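PDB 1ZYL: stress response kinase A from Escherichia coli, which phosphorylates itself and other proteins on serine and threonine residues using ATP, and probably suppresses the effects of stress linked to reactive oxygen species. Local coordinates for residues A[121-126]-A[245-250]; A[229-234]-A[264-269]. All coordinates share one frame; numbering follows the deposited sequence.

After helix 13-22 the chain builds the five-stranded sheet, with helix 64-79 inserted, and then enters helix 119-136, which carries the first half of contact 1. It next runs through two further helices and the strands around the probable catalytic loop to 229-234, the first half of contact 2. Helix 238-252 then returns to residues 121-126 and closes contact 1 over 118 intervening residues, and 264-269 closes contact 2 over 29. The segments alternate along the chain, so the two loops cross rather than nest. Contact 1 joins helices 119-136 and 238-252, contact 2 brings in the start of helix 266-283, and I248 CD1 packing on L230 CD2 connects them.

Contact 1 of 2, residues A[121-126]-A[245-250]; sequences QMEAVG and LETIIE
M122 and I248 meet on the buried side of the contact, where CG of the methionine lies 3.3 Å from CG2 of the isoleucine. The two side chains cross obliquely, and the touch is made by single branches rather than by whole chains. M122 CG stands anti to the backbone N (chi1 -160°), which carries it toward the partner helix; beyond it the chain bends at chi2 and chi3. The turn that follows M122 presents G126 to the same residue. With no side chain between them, the backbones draw close, G126 CA lying 4.7 Å from I248 CA and 4.1 Å from I248 O.

Both segments belong to the helical lobe of a kinase-like fold of the phosphotransferase (APH) family: helix 119-136 follows the short strand 112-113, and the axes of segments 121-126 and 245-250, the latter on helix 238-252, come within 8.0 Å of each other and cross at -46°. Elsewhere on helix 119-136, A124 and V125 rest on strands 207-209 and 213-215.

Toward the more exposed side the packing thins to one pair, E123 and T247, whose side chains meet at about a right angle. E123 CG approaches T247 CG2 to 3.4 Å, and the aliphatic part of the glutamate makes this touch while its carboxylate runs on past the methyl, with OE2 3.8 Å from T247 CG2. The threonine hydroxyl takes no part in the pairing: OG1 hydrogen-bonds back to M243 O in its own helix, and the methyl branch is the one presented to the glutamate.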
loop_
_atom_site.group_PDB
_atom_site.type_symbol
_atom_site.label_atom_id
_atom_site.label_comp_id
_atom_site.label_asym_id
_atom_site.label_seq_id
_atom_site.Cartn_x
_atom_site.Cartn_y
_atom_site.Cartn_z
ATOM N N GLN A 121 -15.111 1.114 -15.496
ATOM C CA GLN A 121 -13.689 1.023 -15.182
ATOM C C GLN A 121 -13.510 0.143 -13.951
ATOM O O GLN A 121 -12.510 -0.560 -13.807
ATOM C CB GLN A 121 -13.110 2.414 -14.923
ATOM C CG GLN A 121 -13.014 3.279 -16.169
ATOM C CD GLN A 121 -12.262 4.578 -15.935
ATOM O OE1 GLN A 121 -11.933 5.285 -16.881
ATOM N NE2 GLN A 121 -11.992 4.897 -14.673
ATOM N N MET A 122 -14.503 0.190 -13.071
ATOM C CA MET A 122 -14.509 -0.604 -11.850
ATOM C C MET A 122 -14.437 -2.070 -12.249
ATOM O O MET A 122 -13.641 -2.825 -11.711
ATOM C CB MET A 122 -15.803 -0.356 -11.074
ATOM C CG MET A 122 -15.739 -0.721 -9.610
ATOM S SD MET A 122 -15.112 0.650 -8.648
ATOM C CE MET A 122 -16.611 1.633 -8.439
ATOM N N GLU A 123 -15.281 -2.461 -13.199
ATOM C CA GLU A 123 -15.317 -3.837 -13.675
ATOM C C GLU A 123 -14.000 -4.253 -14.303
ATOM O O GLU A 123 -13.509 -5.347 -14.037
ATOM C CB GLU A 123 -16.440 -4.030 -14.692
ATOM C CG GLU A 123 -17.829 -4.033 -14.090
ATOM C CD GLU A 123 -18.885 -4.491 -15.078
ATOM O OE1 GLU A 123 -19.001 -3.865 -16.154
ATOM O OE2 GLU A 123 -19.598 -5.476 -14.778
ATOM N N ALA A 124 -13.437 -3.385 -15.142
ATOM C CA ALA A 124 -12.161 -3.668 -15.800
ATOM C C ALA A 124 -11.079 -3.861 -14.745
ATOM O O ALA A 124 -10.218 -4.730 -14.884
ATOM C CB ALA A 124 -11.779 -2.527 -16.730
ATOM N N VAL A 125 -11.125 -3.044 -13.694
ATOM C CA VAL A 125 -10.153 -3.135 -12.605
ATOM C C VAL A 125 -10.411 -4.395 -11.792
ATOM O O VAL A 125 -9.489 -5.116 -11.451
ATOM C CB VAL A 125 -10.213 -1.874 -11.677
ATOM C CG1 VAL A 125 -9.586 -2.166 -10.331
ATOM C CG2 VAL A 125 -9.467 -0.724 -12.322
ATOM N N GLY A 126 -11.673 -4.665 -11.490
ATOM C CA GLY A 126 -12.003 -5.850 -10.721
ATOM C C GLY A 126 -11.619 -7.110 -11.471
ATOM O O GLY A 126 -11.191 -8.103 -10.873
ATOM N N LEU A 245 -19.451 -3.382 -4.911
ATOM C CA LEU A 245 -18.897 -4.608 -4.378
ATOM C C LEU A 245 -19.491 -5.764 -5.166
ATOM O O LEU A 245 -18.781 -6.614 -5.696
ATOM C CB LEU A 245 -19.240 -4.755 -2.895
ATOM C CG LEU A 245 -18.618 -5.999 -2.267
ATOM C CD1 LEU A 245 -17.144 -6.060 -2.634
ATOM C CD2 LEU A 245 -18.805 -5.972 -0.762
ATOM N N GLU A 246 -20.808 -5.776 -5.250
ATOM C CA GLU A 246 -21.501 -6.821 -5.968
ATOM C C GLU A 246 -20.970 -6.891 -7.405
ATOM O O GLU A 246 -20.807 -7.979 -7.963
ATOM C CB GLU A 246 -22.999 -6.508 -5.939
ATOM C CG GLU A 246 -23.932 -7.616 -6.398
ATOM C CD GLU A 246 -25.386 -7.341 -6.006
ATOM O OE1 GLU A 246 -26.301 -7.964 -6.589
ATOM O OE2 GLU A 246 -25.615 -6.507 -5.105
ATOM N N THR A 247 -20.659 -5.733 -7.982
ATOM C CA THR A 247 -20.186 -5.655 -9.364
ATOM C C THR A 247 -18.743 -6.070 -9.623
ATOM O O THR A 247 -18.466 -6.825 -10.560
ATOM C CB THR A 247 -20.385 -4.232 -9.935
ATOM O OG1 THR A 247 -21.782 -3.986 -10.118
ATOM C CG2 THR A 247 -19.679 -4.078 -11.267
ATOM N N ILE A 248 -17.817 -5.569 -8.811
ATOM C CA ILE A 248 -16.415 -5.905 -9.006
ATOM C C ILE A 248 -16.163 -7.394 -8.760
ATOM O O ILE A 248 -15.230 -7.960 -9.317
ATOM C CB ILE A 248 -15.477 -5.040 -8.099
ATOM C CG1 ILE A 248 -15.452 -5.582 -6.678
ATOM C CG2 ILE A 248 -15.930 -3.589 -8.092
ATOM C CD1 ILE A 248 -14.355 -6.587 -6.448
ATOM N N ILE A 249 -16.995 -8.030 -7.940
ATOM C CA ILE A 249 -16.833 -9.451 -7.663
ATOM C C ILE A 249 -17.287 -10.279 -8.855
ATOM O O ILE A 249 -16.729 -11.336 -9.129
ATOM C CB ILE A 249 -17.656 -9.917 -6.446
ATOM C CG1 ILE A 249 -17.315 -9.082 -5.215
ATOM C CG2 ILE A 249 -17.347 -11.388 -6.155
ATOM C CD1 ILE A 249 -18.131 -9.437 -3.992
ATOM N N GLU A 250 -18.308 -9.799 -9.557
ATOM C CA GLU A 250 -18.826 -10.508 -10.718
ATOM C C GLU A 250 -17.790 -10.494 -11.832
ATOM O O GLU A 250 -17.712 -11.427 -12.635
ATOM C CB GLU A 250 -20.118 -9.861 -11.213
ATOM C CG GLU A 250 -20.792 -10.641 -12.327
ATOM C CD GLU A 250 -21.238 -12.014 -11.868
ATOM O OE1 GLU A 250 -21.703 -12.809 -12.714
ATOM O OE2 GLU A 250 -21.126 -12.296 -10.654
#

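Contact 2 of 2, residues A[229-234]-A[264-269]; sequences DLWMLL and GLIEPL
W231 sets its indole obliquely against I266 and L269, the residues with which helix 266-283 begins to cover this corner of the kinase-like helical lobe. The tryptophan lies in the short, weakly bonded helix 228-231, close to the probable catalytic loop: its side chain is about 8 Å from that of D201, the presumed proton acceptor. Just before it, D229 hydrogen-bonds H133 and the backbone N of H199, much as the conserved aspartate of helix F supports the catalytic loop in eukaryotic protein kinases.

Two parts of the tryptophan are used. Its CB meets I266 CG2 at 3.6 Å, an aliphatic touch near the backbone. The five-membered ring takes the other partner: W231 CD1 is 3.7 Å from L269 CD1, and W231 NE1 is 3.7 Å from L269 CB, so the leucine spans the pyrrole part of the indole with both its stem and one methyl. No hydrogen bond crosses between the two segments. With chi1 at 76°, W231 CG sits between the backbone N and the carbonyl carbon, and this turns the ring toward L269. I266 and L269 are one helical turn apart and lie on the same side of the indole plane.

An alanine in place of W231 removes the indole and would probably open a gap beside L269, leaving that leucine without the ring it packs against.

R270, next along helix 266-283, also touches the tryptophan. One face of the indole is taken by M232, on the opposite side of the ring plane from I266 and L269: M232 CG stands 3.2 Å above the plane of the W231 ring, displaced toward the rim.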
loop_
_atom_site.group_PDB
_atom_site.type_symbol
_atom_site.label_atom_id
_atom_site.label_comp_id
_atom_site.label_asym_id
_atom_site.label_seq_id
_atom_site.Cartn_x
_atom_site.Cartn_y
_atom_site.Cartn_z
ATOM N N ASP A 229 -7.171 -6.048 -1.570
ATOM C CA ASP A 229 -7.069 -5.284 -2.810
ATOM C C ASP A 229 -8.438 -4.896 -3.352
ATOM O O ASP A 229 -8.543 -4.376 -4.466
ATOM C CB ASP A 229 -6.322 -6.098 -3.873
ATOM C CG ASP A 229 -4.861 -6.323 -3.527
ATOM O OD1 ASP A 229 -4.259 -7.258 -4.093
ATOM O OD2 ASP A 229 -4.311 -5.562 -2.701
ATOM N N LEU A 230 -9.489 -5.145 -2.571
ATOM C CA LEU A 230 -10.833 -4.810 -3.014
ATOM C C LEU A 230 -11.593 -3.824 -2.140
ATOM O O LEU A 230 -12.301 -2.958 -2.653
ATOM C CB LEU A 230 -11.671 -6.076 -3.157
ATOM C CG LEU A 230 -11.284 -7.087 -4.236
ATOM C CD1 LEU A 230 -12.331 -8.197 -4.250
ATOM C CD2 LEU A 230 -11.204 -6.414 -5.600
ATOM N N TRP A 231 -11.452 -3.921 -0.825
ATOM C CA TRP A 231 -12.229 -3.017 0.005
ATOM C C TRP A 231 -11.955 -1.530 -0.182
ATOM O O TRP A 231 -12.888 -0.732 -0.144
ATOM C CB TRP A 231 -12.128 -3.392 1.494
ATOM C CG TRP A 231 -10.850 -3.027 2.171
ATOM C CD1 TRP A 231 -9.722 -3.789 2.263
ATOM C CD2 TRP A 231 -10.568 -1.801 2.858
ATOM N NE1 TRP A 231 -8.754 -3.115 2.968
ATOM C CE2 TRP A 231 -9.246 -1.893 3.345
ATOM C CE3 TRP A 231 -11.304 -0.634 3.108
ATOM C CZ2 TRP A 231 -8.642 -0.858 4.072
ATOM C CZ3 TRP A 231 -10.706 0.395 3.828
ATOM C CH2 TRP A 231 -9.386 0.273 4.302
ATOM N N MET A 232 -10.707 -1.138 -0.405
ATOM C CA MET A 232 -10.418 0.291 -0.554
ATOM C C MET A 232 -10.945 0.922 -1.828
ATOM O O MET A 232 -10.781 2.120 -2.037
ATOM C CB MET A 232 -8.911 0.569 -0.435
ATOM C CG MET A 232 -8.390 0.496 1.000
ATOM S SD MET A 232 -6.646 0.882 1.176
ATOM C CE MET A 232 -5.935 -0.625 0.600
ATOM N N LEU A 233 -11.588 0.127 -2.676
ATOM C CA LEU A 233 -12.124 0.648 -3.926
ATOM C C LEU A 233 -13.511 1.261 -3.750
ATOM O O LEU A 233 -13.826 2.270 -4.367
ATOM C CB LEU A 233 -12.184 -0.460 -4.992
ATOM C CG LEU A 233 -10.874 -1.023 -5.572
ATOM C CD1 LEU A 233 -11.172 -2.170 -6.514
ATOM C CD2 LEU A 233 -10.115 0.056 -6.316
ATOM N N LEU A 234 -14.331 0.660 -2.895
ATOM C CA LEU A 234 -15.689 1.136 -2.681
ATOM C C LEU A 234 -15.770 2.609 -2.333
ATOM O O LEU A 234 -14.948 3.126 -1.589
ATOM C CB LEU A 234 -16.355 0.332 -1.577
ATOM C CG LEU A 234 -16.121 -1.177 -1.540
ATOM C CD1 LEU A 234 -17.231 -1.775 -0.690
ATOM C CD2 LEU A 234 -16.121 -1.793 -2.938
ATOM N N GLY A 264 -16.090 -9.892 5.713
ATOM C CA GLY A 264 -16.173 -9.641 7.138
ATOM C C GLY A 264 -14.856 -9.150 7.701
ATOM O O GLY A 264 -14.798 -8.599 8.808
ATOM N N LEU A 265 -13.792 -9.339 6.932
ATOM C CA LEU A 265 -12.466 -8.912 7.348
ATOM C C LEU A 265 -12.195 -7.435 7.023
ATOM O O LEU A 265 -11.126 -6.921 7.371
ATOM C CB LEU A 265 -11.410 -9.752 6.631
ATOM C CG LEU A 265 -11.514 -11.277 6.600
ATOM C CD1 LEU A 265 -10.470 -11.840 5.640
ATOM C CD2 LEU A 265 -11.296 -11.833 7.989
ATOM N N ILE A 266 -13.132 -6.747 6.364
ATOM C CA ILE A 266 -12.876 -5.356 5.982
ATOM C C ILE A 266 -12.723 -4.368 7.131
ATOM O O ILE A 266 -11.756 -3.619 7.167
ATOM C CB ILE A 266 -13.938 -4.794 4.991
ATOM C CG1 ILE A 266 -15.313 -4.847 5.624
ATOM C CG2 ILE A 266 -13.930 -5.586 3.691
ATOM C CD1 ILE A 266 -16.366 -4.096 4.836
ATOM N N GLU A 267 -13.656 -4.346 8.071
ATOM C CA GLU A 267 -13.522 -3.408 9.172
ATOM C C GLU A 267 -12.245 -3.702 9.943
ATOM O O GLU A 267 -11.606 -2.795 10.469
ATOM C CB GLU A 267 -14.762 -3.439 10.063
ATOM C CG GLU A 267 -16.005 -2.970 9.311
ATOM C CD GLU A 267 -15.781 -1.645 8.564
ATOM O OE1 GLU A 267 -16.370 -1.471 7.466
ATOM O OE2 GLU A 267 -15.026 -0.778 9.071
ATOM N N PRO A 268 -11.864 -4.981 10.047
ATOM C CA PRO A 268 -10.614 -5.194 10.775
ATOM C C PRO A 268 -9.427 -4.686 9.950
ATOM O O PRO A 268 -8.461 -4.165 10.499
ATOM C CB PRO A 268 -10.595 -6.699 10.981
ATOM C CG PRO A 268 -12.031 -6.978 11.235
ATOM C CD PRO A 268 -12.708 -6.184 10.126
ATOM N N LEU A 269 -9.496 -4.820 8.628
ATOM C CA LEU A 269 -8.402 -4.349 7.770
ATOM C C LEU A 269 -8.285 -2.836 7.828
ATOM O O LEU A 269 -7.181 -2.295 7.907
ATOM C CB LEU A 269 -8.612 -4.781 6.314
ATOM C CG LEU A 269 -8.453 -6.271 6.042
ATOM C CD1 LEU A 269 -8.792 -6.557 4.605
ATOM C CD2 LEU A 269 -7.044 -6.702 6.359
#